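PDB 7DHF: protein-tyrosine-phosphatase from Vibrio vulnificus, which probably removes phosphate from phosphotyrosine side chains of proteins, as a member of the low-molecular-weight tyrosine phosphatase family. Local coordinates for residues 9-15 and 36-42; 47-52 and 67-72; 109-115 and 140-145; 21-25 and 135-139; 88-92 and 117-121. The protein carries 1 engineered substitution. All coordinates share one frame; numbering follows the deposited sequence.

Interaction 1. Residues 9-15 and 36-42. Engineered in segment 9-15: Ala12 (natural residue Cys). With PO4 (phosphate ion), chain E.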
# COMPACT_ATOMS: atom_id res chain seq x y z
N LEU A 9 -0.24 -0.42 -7.94
CA LEU A 9 -1.19 -0.84 -6.93
C LEU A 9 -0.43 -1.22 -5.67
O LEU A 9 0.38 -2.15 -5.69
CB LEU A 9 -2.02 -2.02 -7.43
CG LEU A 9 -3.17 -2.48 -6.52
CD1 LEU A 9 -4.28 -1.43 -6.48
CD2 LEU A 9 -3.71 -3.82 -6.97
N VAL A 10 -0.68 -0.51 -4.58
CA VAL A 10 -0.07 -0.81 -3.29
C VAL A 10 -1.01 -1.73 -2.52
O VAL A 10 -2.19 -1.42 -2.36
CB VAL A 10 0.20 0.49 -2.50
CG1 VAL A 10 0.84 0.18 -1.16
CG2 VAL A 10 1.07 1.43 -3.32
N VAL A 11 -0.49 -2.86 -2.06
CA VAL A 11 -1.32 -3.93 -1.51
C VAL A 11 -0.87 -4.29 -0.11
O VAL A 11 0.33 -4.43 0.17
CB VAL A 11 -1.31 -5.17 -2.43
CG1 VAL A 11 -2.01 -6.35 -1.77
CG2 VAL A 11 -1.97 -4.84 -3.76
N ALA A 12 -1.85 -4.45 0.78
CA ALA A 12 -1.62 -5.07 2.08
C ALA A 12 -2.85 -5.92 2.41
O ALA A 12 -3.33 -6.65 1.55
CB ALA A 12 -1.31 -4.01 3.14
N VAL A 13 -3.36 -5.83 3.64
CA VAL A 13 -4.39 -6.74 4.13
C VAL A 13 -5.75 -6.06 4.26
O VAL A 13 -6.74 -6.49 3.66
CB VAL A 13 -3.96 -7.42 5.45
CG1 VAL A 13 -5.07 -8.32 5.99
CG2 VAL A 13 -2.68 -8.22 5.23
N GLY A 14 -5.83 -5.00 5.07
CA GLY A 14 -7.11 -4.35 5.32
C GLY A 14 -7.40 -3.18 4.41
O GLY A 14 -8.56 -2.78 4.26
N ASN A 15 -6.36 -2.63 3.80
CA ASN A 15 -6.47 -1.43 2.96
C ASN A 15 -7.03 -0.25 3.75
O ASN A 15 -7.79 0.57 3.23
CB ASN A 15 -7.26 -1.70 1.68
CG ASN A 15 -7.07 -0.63 0.61
OD1 ASN A 15 -8.00 -0.30 -0.12
ND2 ASN A 15 -5.85 -0.10 0.50
N ALA A 36 -2.95 3.40 -6.81
CA ALA A 36 -4.12 2.99 -6.04
C ALA A 36 -3.67 1.96 -5.01
O ALA A 36 -2.48 1.65 -4.90
CB ALA A 36 -5.21 2.43 -6.96
N SER A 37 -4.63 1.43 -4.25
CA SER A 37 -4.29 0.42 -3.25
C SER A 37 -5.46 -0.52 -3.04
O SER A 37 -6.61 -0.22 -3.40
CB SER A 37 -3.85 1.05 -1.92
OG SER A 37 -4.87 1.87 -1.37
N ALA A 38 -5.16 -1.68 -2.45
CA ALA A 38 -6.18 -2.68 -2.18
C ALA A 38 -5.70 -3.60 -1.07
O ALA A 38 -4.51 -3.64 -0.74
CB ALA A 38 -6.52 -3.50 -3.43
N GLY A 39 -6.64 -4.35 -0.50
CA GLY A 39 -6.35 -5.25 0.59
C GLY A 39 -6.71 -6.69 0.29
O GLY A 39 -7.79 -6.98 -0.23
N ILE A 40 -5.80 -7.60 0.64
CA ILE A 40 -6.01 -9.03 0.39
C ILE A 40 -7.22 -9.55 1.16
O ILE A 40 -7.88 -10.50 0.72
CB ILE A 40 -4.73 -9.81 0.73
CG1 ILE A 40 -3.62 -9.47 -0.27
CG2 ILE A 40 -4.98 -11.31 0.76
CD1 ILE A 40 -2.24 -9.82 0.22
N ALA A 41 -7.52 -8.96 2.31
CA ALA A 41 -8.59 -9.43 3.18
C ALA A 41 -9.55 -8.31 3.55
O ALA A 41 -10.19 -8.35 4.61
CB ALA A 41 -8.02 -10.09 4.44
N ALA A 42 -9.67 -7.30 2.69
CA ALA A 42 -10.55 -6.18 3.01
C ALA A 42 -12.00 -6.63 3.16
O ALA A 42 -12.70 -6.18 4.07
CB ALA A 42 -10.44 -5.10 1.92
P PO4 E . -3.29 -2.35 5.74
O1 PO4 E . -4.58 -1.92 6.41
O2 PO4 E . -2.13 -1.83 6.55
O3 PO4 E . -3.28 -1.74 4.36
O4 PO4 E . -3.25 -3.86 5.67
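Val13 is held through both its N-H and its carbonyl: the N-H reaches O4 of the phosphate ion, N to O4 2.8 Å, while the carbonyl accepts a hydrogen bond from Ala41 N, in the turn after strand 34-39, in the carbonyl plane on a lone pair (N to O 2.9 Å). Gly14 N adds a second grip on phosphate O4, and Asn15 N makes a weak bond to O3. Ala12, engineered from the cysteine predicted to be the nucleophile, places CB 3.2 Å from phosphate O4. This is the phosphate-binding loop of the family, a P-loop springing from the end of a strand.

A second shell fixes its course. Asn15 adopts left-handed backbone angles and folds back over the end of strand 34-39, its CB 3.5 Å from Gly39 N. With CG trans to the backbone nitrogen (chi1 -163°), ND2 gives a bond to Ser37 OG at 2.9 Å that lies in the amide plane. Ser37 OG is also hydrogen-bonded to Glu23 of helix 18-29.

Before the loop, in the strands themselves, parallel ladder bonds join Val10 and Ala12 to Ala36, Ala38 and Ile40; Leu9 and Val11 share one face of the sheet with Ala38. Strands 7-12 and 34-39 with the intervening helix 18-29 form a beta-alpha-beta unit, while Ile40 packs on helix 92-100 and Leu9 and Ala38 on Leu79 of helix 77-80.

Interaction 2. Residues 47-52 and 67-72; sequences LIGKPA and VENHQS
Ser72 turns OG trans to its own backbone N (chi1 171°), which carries the hydroxyl past Leu47 to hydrogen-bond Gly14 O in the phosphate loop; its CB lies 3.3 Å from Leu47 O. His70 is rotated alike (chi1 173°): this lays the CD2 edge of the imidazole beside Ala52 N, which lies near the ring plane 3.8 Å from CD2, and NE2 bonds Asn15 O. Two backbone hydrogen bonds pair the two segments: Gly49 N to Ser72 O, nearly straight at 2.9 Å, and Ser72 N to Lys50 O, also 2.9 Å and in the carbonyl plane.

The first of these springs from a type II beta turn, Leu47 to Lys50, with Gly49 at a positive phi. The turn probably belongs to the W-loop, which in this protein carries an unusual insertion. Further along, Pro51 CA points its hydrogen at His70 O, CA to O 3.2 Å, and Ala52 CB rests on Val67 CG1 at 3.7 Å.

Three waters bridge further polar atoms. One donates to Gly49 O and accepts from Gln71 NE2; another donates to both Gly49 O and His70 O. A third accepts from the N-H groups of Ala52 and His70 and donates to Val67 O, 2.8 Å away.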
# COMPACT_ATOMS: atom_id res chain seq x y z
N LEU A 47 -14.23 -4.40 5.87
CA LEU A 47 -13.67 -3.06 5.74
C LEU A 47 -13.98 -2.37 4.42
O LEU A 47 -13.65 -1.19 4.28
CB LEU A 47 -12.15 -3.10 5.95
CG LEU A 47 -11.68 -3.45 7.36
CD1 LEU A 47 -10.17 -3.62 7.39
CD2 LEU A 47 -12.11 -2.39 8.37
N ILE A 48 -14.59 -3.05 3.44
CA ILE A 48 -14.81 -2.43 2.14
C ILE A 48 -15.60 -1.14 2.31
O ILE A 48 -16.64 -1.10 2.98
CB ILE A 48 -15.52 -3.40 1.18
CG1 ILE A 48 -14.58 -4.56 0.83
CG2 ILE A 48 -15.98 -2.66 -0.09
CD1 ILE A 48 -15.16 -5.56 -0.16
N GLY A 49 -15.10 -0.07 1.70
CA GLY A 49 -15.72 1.24 1.78
C GLY A 49 -15.23 2.09 2.93
O GLY A 49 -15.49 3.30 2.92
N LYS A 50 -14.54 1.51 3.90
CA LYS A 50 -14.12 2.27 5.06
C LYS A 50 -13.02 3.26 4.70
O LYS A 50 -12.21 3.00 3.80
CB LYS A 50 -13.62 1.33 6.16
CG LYS A 50 -14.73 0.51 6.81
CD LYS A 50 -15.53 1.34 7.80
CE LYS A 50 -16.67 0.55 8.43
NZ LYS A 50 -17.75 0.24 7.46
N PRO A 51 -12.95 4.39 5.39
CA PRO A 51 -11.84 5.32 5.17
C PRO A 51 -10.55 4.78 5.76
O PRO A 51 -10.53 3.78 6.48
CB PRO A 51 -12.30 6.58 5.91
CG PRO A 51 -13.14 6.06 7.02
CD PRO A 51 -13.84 4.85 6.47
N ALA A 52 -9.46 5.45 5.43
CA ALA A 52 -8.20 5.13 6.09
C ALA A 52 -8.34 5.38 7.58
O ALA A 52 -9.10 6.24 8.03
CB ALA A 52 -7.07 5.98 5.51
N VAL A 67 -4.40 11.58 2.96
CA VAL A 67 -5.02 10.26 2.93
C VAL A 67 -6.51 10.35 3.23
O VAL A 67 -7.12 9.38 3.68
CB VAL A 67 -4.29 9.27 3.86
CG1 VAL A 67 -4.64 7.83 3.51
CG2 VAL A 67 -2.78 9.47 3.78
N GLU A 68 -7.11 11.51 2.98
CA GLU A 68 -8.55 11.65 3.08
C GLU A 68 -9.22 11.06 1.84
O GLU A 68 -8.58 10.83 0.81
CB GLU A 68 -8.92 13.12 3.20
CG GLU A 68 -8.48 13.77 4.51
CD GLU A 68 -9.38 13.41 5.68
OE1 GLU A 68 -10.41 12.74 5.46
OE2 GLU A 68 -9.06 13.81 6.82
N ASN A 69 -10.52 10.80 1.96
CA ASN A 69 -11.32 10.35 0.84
C ASN A 69 -10.83 9.03 0.27
O ASN A 69 -10.92 8.78 -0.93
CB ASN A 69 -11.40 11.42 -0.25
CG ASN A 69 -11.82 12.77 0.29
OD1 ASN A 69 -11.14 13.78 0.10
ND2 ASN A 69 -12.93 12.79 1.01
N HIS A 70 -10.29 8.18 1.14
CA HIS A 70 -9.93 6.82 0.77
C HIS A 70 -11.09 5.88 1.06
O HIS A 70 -11.84 6.08 2.02
CB HIS A 70 -8.70 6.36 1.55
CG HIS A 70 -8.36 4.92 1.35
ND1 HIS A 70 -7.82 4.45 0.17
CD2 HIS A 70 -8.51 3.85 2.16
CE1 HIS A 70 -7.64 3.14 0.27
NE2 HIS A 70 -8.05 2.75 1.47
N GLN A 71 -11.23 4.86 0.22
CA GLN A 71 -12.20 3.79 0.44
C GLN A 71 -11.49 2.46 0.28
O GLN A 71 -10.97 2.16 -0.80
CB GLN A 71 -13.36 3.89 -0.55
CG GLN A 71 -14.22 5.13 -0.39
CD GLN A 71 -15.30 5.22 -1.45
OE1 GLN A 71 -15.00 5.21 -2.65
NE2 GLN A 71 -16.55 5.29 -1.03
N SER A 72 -11.47 1.67 1.34
CA SER A 72 -10.85 0.35 1.29
C SER A 72 -11.53 -0.51 0.23
O SER A 72 -12.76 -0.52 0.10
CB SER A 72 -10.96 -0.33 2.65
OG SER A 72 -10.56 -1.69 2.58
O HOH W 1 -17.31 4.81 1.56
O HOH W 2 -14.63 6.11 3.08
O HOH W 3 -9.67 8.20 4.12

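Interaction 3. Residues 109-115 and 140-145; sequences MLFGQWI and EAAQAW
Trp145 is the large bump of this contact, and residues 109-115 curl round it as its socket. Trp114 enters edge-on from one side, its NE1 standing 3.2 Å above the indole plane of Trp145 and over its centre, so that the two rings make a T-shaped pair with planes 72° apart. From the other side the edge of Trp145 is turned toward the face of Phe111. At the indole edge, NE1 of Trp145 gives Leu110 O a bent hydrogen bond, 3.2 Å, in the ring plane, with a weak second bond to Phe111 O. Gln113 N reaches Leu110 O from the opposite face of that carbonyl. Met109 SD sits obliquely by CH2 of Trp145 at 3.8 Å, a Met-aromatic contact.

The alanines of the helix are the small knobs. Ala141 CB fits between Phe111 O, 3.4 Å away, and CD1 of Ile115, while Ala144 CB is pressed to Trp114 CB at 3.3 Å. A water joins Phe111 O, Trp114 N and Ala141 O.

The contact thus seats helix 128-146 against the end of edge strand 108-110; Trp145 and Phe111 also touch Leu87 of strand 85-88, and Ala142 meets helix 18-29.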
# COMPACT_ATOMS: atom_id res chain seq x y z
N MET A 109 6.07 -6.95 -6.42
CA MET A 109 7.34 -6.68 -5.77
C MET A 109 7.07 -6.14 -4.37
O MET A 109 5.92 -5.90 -3.99
CB MET A 109 8.17 -5.71 -6.62
CG MET A 109 8.35 -6.19 -8.06
SD MET A 109 9.27 -5.04 -9.10
CE MET A 109 9.08 -5.81 -10.71
N LEU A 110 8.13 -5.94 -3.59
CA LEU A 110 8.01 -5.57 -2.19
C LEU A 110 8.10 -4.06 -2.03
O LEU A 110 9.03 -3.43 -2.54
CB LEU A 110 9.12 -6.24 -1.37
CG LEU A 110 9.02 -6.08 0.15
CD1 LEU A 110 7.84 -6.86 0.70
CD2 LEU A 110 10.31 -6.53 0.81
N PHE A 111 7.15 -3.48 -1.30
CA PHE A 111 7.18 -2.04 -1.07
C PHE A 111 8.52 -1.62 -0.46
O PHE A 111 9.12 -0.64 -0.90
CB PHE A 111 6.02 -1.61 -0.18
CG PHE A 111 5.70 -0.14 -0.28
CD1 PHE A 111 4.72 0.31 -1.15
CD2 PHE A 111 6.39 0.79 0.48
CE1 PHE A 111 4.43 1.66 -1.26
CE2 PHE A 111 6.11 2.14 0.37
CZ PHE A 111 5.13 2.57 -0.50
N GLY A 112 9.00 -2.37 0.53
CA GLY A 112 10.26 -2.04 1.17
C GLY A 112 11.48 -2.69 0.55
O GLY A 112 12.47 -2.94 1.24
N GLN A 113 11.44 -2.94 -0.76
CA GLN A 113 12.58 -3.61 -1.41
C GLN A 113 13.88 -2.85 -1.17
O GLN A 113 14.93 -3.47 -0.94
CB GLN A 113 12.34 -3.77 -2.91
CG GLN A 113 13.60 -4.25 -3.63
CD GLN A 113 13.36 -4.75 -5.03
OE1 GLN A 113 12.24 -4.74 -5.54
NE2 GLN A 113 14.43 -5.18 -5.68
N TRP A 114 13.84 -1.53 -1.22
CA TRP A 114 15.06 -0.73 -1.26
C TRP A 114 15.56 -0.32 0.12
O TRP A 114 16.58 0.37 0.21
CB TRP A 114 14.83 0.50 -2.14
CG TRP A 114 14.34 0.09 -3.49
CD1 TRP A 114 13.12 0.34 -4.04
CD2 TRP A 114 15.06 -0.69 -4.45
NE1 TRP A 114 13.04 -0.22 -5.29
CE2 TRP A 114 14.22 -0.86 -5.56
CE3 TRP A 114 16.34 -1.25 -4.48
CZ2 TRP A 114 14.61 -1.57 -6.69
CZ3 TRP A 114 16.73 -1.96 -5.60
CH2 TRP A 114 15.87 -2.11 -6.69
N ILE A 115 14.89 -0.75 1.18
CA ILE A 115 15.35 -0.50 2.54
C ILE A 115 15.70 -1.83 3.19
O ILE A 115 15.30 -2.11 4.33
CB ILE A 115 14.31 0.30 3.35
CG1 ILE A 115 12.93 -0.38 3.32
CG2 ILE A 115 14.22 1.72 2.82
CD1 ILE A 115 11.94 0.19 4.33
N GLU A 140 10.53 6.23 3.59
CA GLU A 140 11.85 5.85 3.10
C GLU A 140 11.75 4.92 1.90
O GLU A 140 12.47 5.08 0.90
CB GLU A 140 12.64 5.16 4.21
CG GLU A 140 13.01 6.06 5.38
CD GLU A 140 13.81 5.33 6.44
OE1 GLU A 140 14.52 4.37 6.09
OE2 GLU A 140 13.74 5.73 7.62
N ALA A 141 10.86 3.92 1.98
CA ALA A 141 10.72 2.95 0.91
C ALA A 141 10.18 3.60 -0.36
O ALA A 141 10.64 3.29 -1.47
CB ALA A 141 9.80 1.83 1.36
N ALA A 142 9.21 4.50 -0.22
CA ALA A 142 8.60 5.15 -1.38
C ALA A 142 9.58 6.09 -2.07
O ALA A 142 9.61 6.17 -3.30
CB ALA A 142 7.35 5.91 -0.94
N GLN A 143 10.37 6.83 -1.29
CA GLN A 143 11.39 7.70 -1.88
C GLN A 143 12.29 6.92 -2.82
O GLN A 143 12.64 7.40 -3.90
CB GLN A 143 12.23 8.35 -0.79
CG GLN A 143 11.53 9.42 0.02
CD GLN A 143 12.42 9.97 1.11
OE1 GLN A 143 13.64 10.06 0.94
NE2 GLN A 143 11.83 10.34 2.24
N ALA A 144 12.69 5.71 -2.41
CA ALA A 144 13.58 4.91 -3.22
C ALA A 144 12.89 4.42 -4.49
O ALA A 144 13.47 4.46 -5.58
CB ALA A 144 14.11 3.73 -2.40
N TRP A 145 11.64 3.96 -4.37
CA TRP A 145 10.90 3.53 -5.55
C TRP A 145 10.71 4.68 -6.54
O TRP A 145 10.79 4.48 -7.75
CB TRP A 145 9.53 2.98 -5.14
CG TRP A 145 9.54 1.52 -4.83
CD1 TRP A 145 9.30 0.93 -3.62
CD2 TRP A 145 9.81 0.45 -5.75
NE1 TRP A 145 9.40 -0.43 -3.73
CE2 TRP A 145 9.72 -0.76 -5.02
CE3 TRP A 145 10.13 0.40 -7.11
CZ2 TRP A 145 9.93 -2.00 -5.61
CZ3 TRP A 145 10.34 -0.84 -7.69
CH2 TRP A 145 10.24 -2.02 -6.94
O HOH W 4 11.67 0.45 -1.05

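Interaction 4. Residues 21-25 and 135-139; sequences TGERV and YQLID
Val25 and Ile138, with Thr21 beside them, carry this helix-to-helix contact, which contains no hydrogen bond between the two segments. Val25 reaches over with CG2, which lies against the phenol of Tyr135, 3.7 Å from CE1 and equally near OH; the two side chains cross obliquely. Its CG1 branch, trans to the backbone N (chi1 172°), heads instead toward the backbone of Asp139, and lies 4.3 Å from its CA.

Ile138 divides its side chain between two neighbours. CG2 rests on the backbone of Gly22, 3.6 Å from its CA. CD1, at the end of the longer branch, runs to Thr21 and meets CG2 of that residue at 3.9 Å, the two side chains crossing at about a right angle.

Thr21 completes the seam with its methyl, since CG2 also touches Tyr135 CD1 at 3.6 Å. The threonine is thus split by polarity: the methyl faces residues 135-139 of helix 128-146, while OG1 is hydrogen-bonded to Cys17 O, just before its own helix begins.

The segment axes come within 9.9 Å and cross at 43°, with apolar side-chain atoms meeting between them. In the fold, helices 18-29 and 128-146 pack side by side; Tyr135 and Thr21 also meet helix 54-61, and Ile138 touches Phe111, which follows strand 108-110.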
# COMPACT_ATOMS: atom_id res chain seq x y z
N THR A 21 -1.72 4.61 2.97
CA THR A 21 -0.61 5.53 3.22
C THR A 21 0.42 5.43 2.11
O THR A 21 0.84 6.44 1.54
CB THR A 21 0.01 5.25 4.59
OG1 THR A 21 -0.96 5.45 5.62
CG2 THR A 21 1.20 6.17 4.84
N GLY A 22 0.83 4.20 1.78
CA GLY A 22 1.79 4.02 0.70
C GLY A 22 1.28 4.52 -0.63
O GLY A 22 2.03 5.11 -1.42
N GLU A 23 -0.01 4.30 -0.91
CA GLU A 23 -0.62 4.84 -2.12
C GLU A 23 -0.39 6.35 -2.22
O GLU A 23 0.07 6.86 -3.24
CB GLU A 23 -2.12 4.54 -2.14
CG GLU A 23 -2.89 5.22 -3.28
CD GLU A 23 -4.39 5.24 -3.05
OE1 GLU A 23 -4.94 4.25 -2.54
OE2 GLU A 23 -5.02 6.27 -3.39
N ARG A 24 -0.75 7.08 -1.16
CA ARG A 24 -0.74 8.53 -1.23
C ARG A 24 0.67 9.10 -1.14
O ARG A 24 0.97 10.11 -1.79
CB ARG A 24 -1.65 9.11 -0.15
CG ARG A 24 -3.11 8.66 -0.26
CD ARG A 24 -3.77 9.13 -1.55
NE ARG A 24 -5.16 8.67 -1.64
CZ ARG A 24 -6.20 9.29 -1.09
NH1 ARG A 24 -6.03 10.42 -0.40
NH2 ARG A 24 -7.42 8.79 -1.23
N VAL A 25 1.54 8.48 -0.35
CA VAL A 25 2.94 8.91 -0.32
C VAL A 25 3.56 8.74 -1.70
O VAL A 25 4.21 9.66 -2.23
CB VAL A 25 3.73 8.14 0.76
CG1 VAL A 25 5.22 8.43 0.65
CG2 VAL A 25 3.22 8.50 2.15
N TYR A 135 4.77 4.92 9.00
CA TYR A 135 4.93 6.01 8.05
C TYR A 135 6.40 6.21 7.69
O TYR A 135 6.73 6.43 6.52
CB TYR A 135 4.33 7.31 8.58
CG TYR A 135 4.31 8.38 7.51
CD1 TYR A 135 3.20 8.54 6.70
CD2 TYR A 135 5.42 9.17 7.28
CE1 TYR A 135 3.18 9.49 5.70
CE2 TYR A 135 5.42 10.12 6.27
CZ TYR A 135 4.29 10.27 5.49
OH TYR A 135 4.27 11.21 4.48
N GLN A 136 7.28 6.13 8.68
CA GLN A 136 8.71 6.31 8.42
C GLN A 136 9.21 5.31 7.40
O GLN A 136 9.88 5.67 6.42
CB GLN A 136 9.49 6.19 9.72
CG GLN A 136 10.99 6.40 9.56
CD GLN A 136 11.34 7.82 9.18
OE1 GLN A 136 10.65 8.76 9.57
NE2 GLN A 136 12.41 7.99 8.42
N LEU A 137 8.90 4.02 7.61
CA LEU A 137 9.34 3.00 6.66
C LEU A 137 8.71 3.20 5.30
O LEU A 137 9.38 3.07 4.27
CB LEU A 137 9.02 1.61 7.20
CG LEU A 137 9.75 1.18 8.48
CD1 LEU A 137 9.27 -0.19 8.93
CD2 LEU A 137 11.26 1.17 8.28
N ILE A 138 7.41 3.52 5.26
CA ILE A 138 6.74 3.75 3.99
C ILE A 138 7.38 4.92 3.25
O ILE A 138 7.63 4.85 2.04
CB ILE A 138 5.23 3.96 4.22
CG1 ILE A 138 4.59 2.64 4.66
CG2 ILE A 138 4.55 4.49 2.96
CD1 ILE A 138 3.16 2.78 5.16
N ASP A 139 7.68 5.99 3.98
CA ASP A 139 8.29 7.17 3.38
C ASP A 139 9.66 6.84 2.79
O ASP A 139 9.94 7.12 1.62
CB ASP A 139 8.40 8.27 4.44
CG ASP A 139 8.85 9.60 3.88
OD1 ASP A 139 8.79 9.79 2.65
OD2 ASP A 139 9.24 10.47 4.68

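Interaction 5. Residues 88-92 and 117-121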
# COMPACT_ATOMS: atom_id res chain seq x y z
N VAL A 88 3.64 -4.94 -2.43
CA VAL A 88 3.04 -5.48 -1.21
C VAL A 88 3.84 -5.00 -0.00
O VAL A 88 5.05 -4.76 -0.09
CB VAL A 88 2.94 -7.02 -1.24
CG1 VAL A 88 2.01 -7.47 -2.36
CG2 VAL A 88 4.32 -7.66 -1.38
N MET A 89 3.17 -4.91 1.14
CA MET A 89 3.81 -4.41 2.35
C MET A 89 4.62 -5.47 3.07
O MET A 89 5.58 -5.14 3.77
CB MET A 89 2.76 -3.81 3.29
CG MET A 89 2.25 -2.45 2.83
SD MET A 89 3.54 -1.19 2.94
CE MET A 89 2.82 0.13 1.97
N GLU A 90 4.27 -6.75 2.91
CA GLU A 90 5.01 -7.85 3.52
C GLU A 90 5.29 -8.91 2.47
O GLU A 90 4.47 -9.15 1.58
CB GLU A 90 4.21 -8.50 4.67
CG GLU A 90 3.92 -7.57 5.83
CD GLU A 90 3.09 -8.24 6.92
OE1 GLU A 90 3.22 -9.46 7.11
OE2 GLU A 90 2.31 -7.53 7.59
N LYS A 91 6.46 -9.55 2.59
CA LYS A 91 6.81 -10.60 1.64
C LYS A 91 5.75 -11.69 1.61
O LYS A 91 5.41 -12.20 0.53
CB LYS A 91 8.18 -11.19 2.00
CG LYS A 91 8.51 -12.51 1.29
CD LYS A 91 8.44 -12.40 -0.23
CE LYS A 91 9.52 -11.49 -0.79
NZ LYS A 91 10.07 -12.01 -2.07
N GLY A 92 5.21 -12.07 2.77
CA GLY A 92 4.18 -13.09 2.82
C GLY A 92 2.94 -12.75 2.03
O GLY A 92 2.18 -13.66 1.66
N GLN A 117 14.91 -4.90 1.81
CA GLN A 117 13.85 -5.88 1.57
C GLN A 117 13.11 -6.20 2.87
O GLN A 117 12.91 -7.36 3.24
CB GLN A 117 14.39 -7.12 0.87
CG GLN A 117 15.08 -6.78 -0.44
CD GLN A 117 15.39 -7.98 -1.30
OE1 GLN A 117 14.62 -8.33 -2.19
NE2 GLN A 117 16.52 -8.62 -1.04
N LYS A 118 12.69 -5.15 3.56
CA LYS A 118 12.08 -5.24 4.87
C LYS A 118 10.56 -5.21 4.77
O LYS A 118 10.00 -4.44 3.98
CB LYS A 118 12.52 -4.06 5.74
CG LYS A 118 13.76 -4.30 6.59
CD LYS A 118 14.32 -3.00 7.18
CE LYS A 118 13.29 -2.18 7.95
NZ LYS A 118 12.90 -2.80 9.25
N ASP A 119 9.91 -6.04 5.57
CA ASP A 119 8.46 -5.94 5.74
C ASP A 119 8.11 -4.69 6.53
O ASP A 119 8.90 -4.21 7.36
CB ASP A 119 7.93 -7.15 6.51
CG ASP A 119 7.98 -8.43 5.71
OD1 ASP A 119 8.28 -8.38 4.50
OD2 ASP A 119 7.69 -9.50 6.29
N ILE A 120 6.93 -4.16 6.28
CA ILE A 120 6.41 -3.00 7.01
C ILE A 120 5.22 -3.49 7.84
O ILE A 120 4.19 -3.88 7.28
CB ILE A 120 6.02 -1.87 6.06
CG1 ILE A 120 7.27 -1.37 5.32
CG2 ILE A 120 5.34 -0.73 6.83
CD1 ILE A 120 7.01 -0.35 4.24
N PRO A 121 5.33 -3.51 9.17
CA PRO A 121 4.28 -4.13 9.99
C PRO A 121 3.02 -3.29 10.11
O PRO A 121 3.04 -2.06 10.04
CB PRO A 121 4.96 -4.28 11.36
CG PRO A 121 5.96 -3.19 11.40
CD PRO A 121 6.45 -3.02 9.99
O HOH W 5 7.72 -3.83 2.53
O HOH W 6 6.41 -11.67 5.32
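Met89 and Asp119 supply the acceptors for the two direct hydrogen bonds of this contact. Met89 O takes the N-H of Ile120 at 3.0 Å, along a nearly straight line. Asp119 OD1 takes Lys91 N at 2.9 Å, and here the donor comes from above the carboxylate plane, 45° out of it. The aspartate can do this because its CG lies beside its own backbone N (chi1 -71°), bringing the carboxylate across to residues 90 and 91.

Water extends both bonds. One molecule donates to Met89 O and to Lys118 O, each 2.8 Å off. Another accepts from Gly92 N and donates to Asp119 OD2, so both carboxylate oxygens are linked to backbone N-H groups near the start of helix 92-100.

The two segments are loops that leave the C-terminal ends of strands 85-88 and 108-110, the end of a parallel sheet at which active sites of alpha/beta folds lie. Residues 117-121 lead directly into Asp122, the predicted proton donor.

Charge is the third element. Glu90 OE1 stands 4.5 Å from Asp119 OD2, an approach of like charges that is probably eased by Arg18, predicted to be an active-site residue: its NH1 forms a salt bridge with Glu90 OE2 and also hydrogen-bonds Ile120 O.

Apolar contact is confined to Met89 and Ile120. The methionine chain bends at chi2 (-68°) and sets SD 3.8 Å from Ile120 CD1, beside Ile138 of helix 128-146, which touches both side chains.

Interaction 1 holds the phosphate, and interactions 2 to 5 all touch it. Interaction 2 is hydrogen-bonded directly to its loop, and interaction 4 reaches it through the glutamate of helix 18-29. Interaction 5 joins it through Val11 O and Met89 N, 3.0 Å apart, and sets Met89 CG 3.9 Å from CB of Ala12, at the predicted nucleophile position. Interaction 3 is more remote, its centre about 17 Å from that of interaction 1, yet Phe111 still touches Val10; it is tied to interaction 5 by Phe111 N and Val88 O, 2.7 Å apart. Interactions 3 and 4 share helix 128-146, and Ala142 CB lies 3.7 Å from Val25 CG1, whereas 2 and 3 lie on opposite sides of the chain's centre.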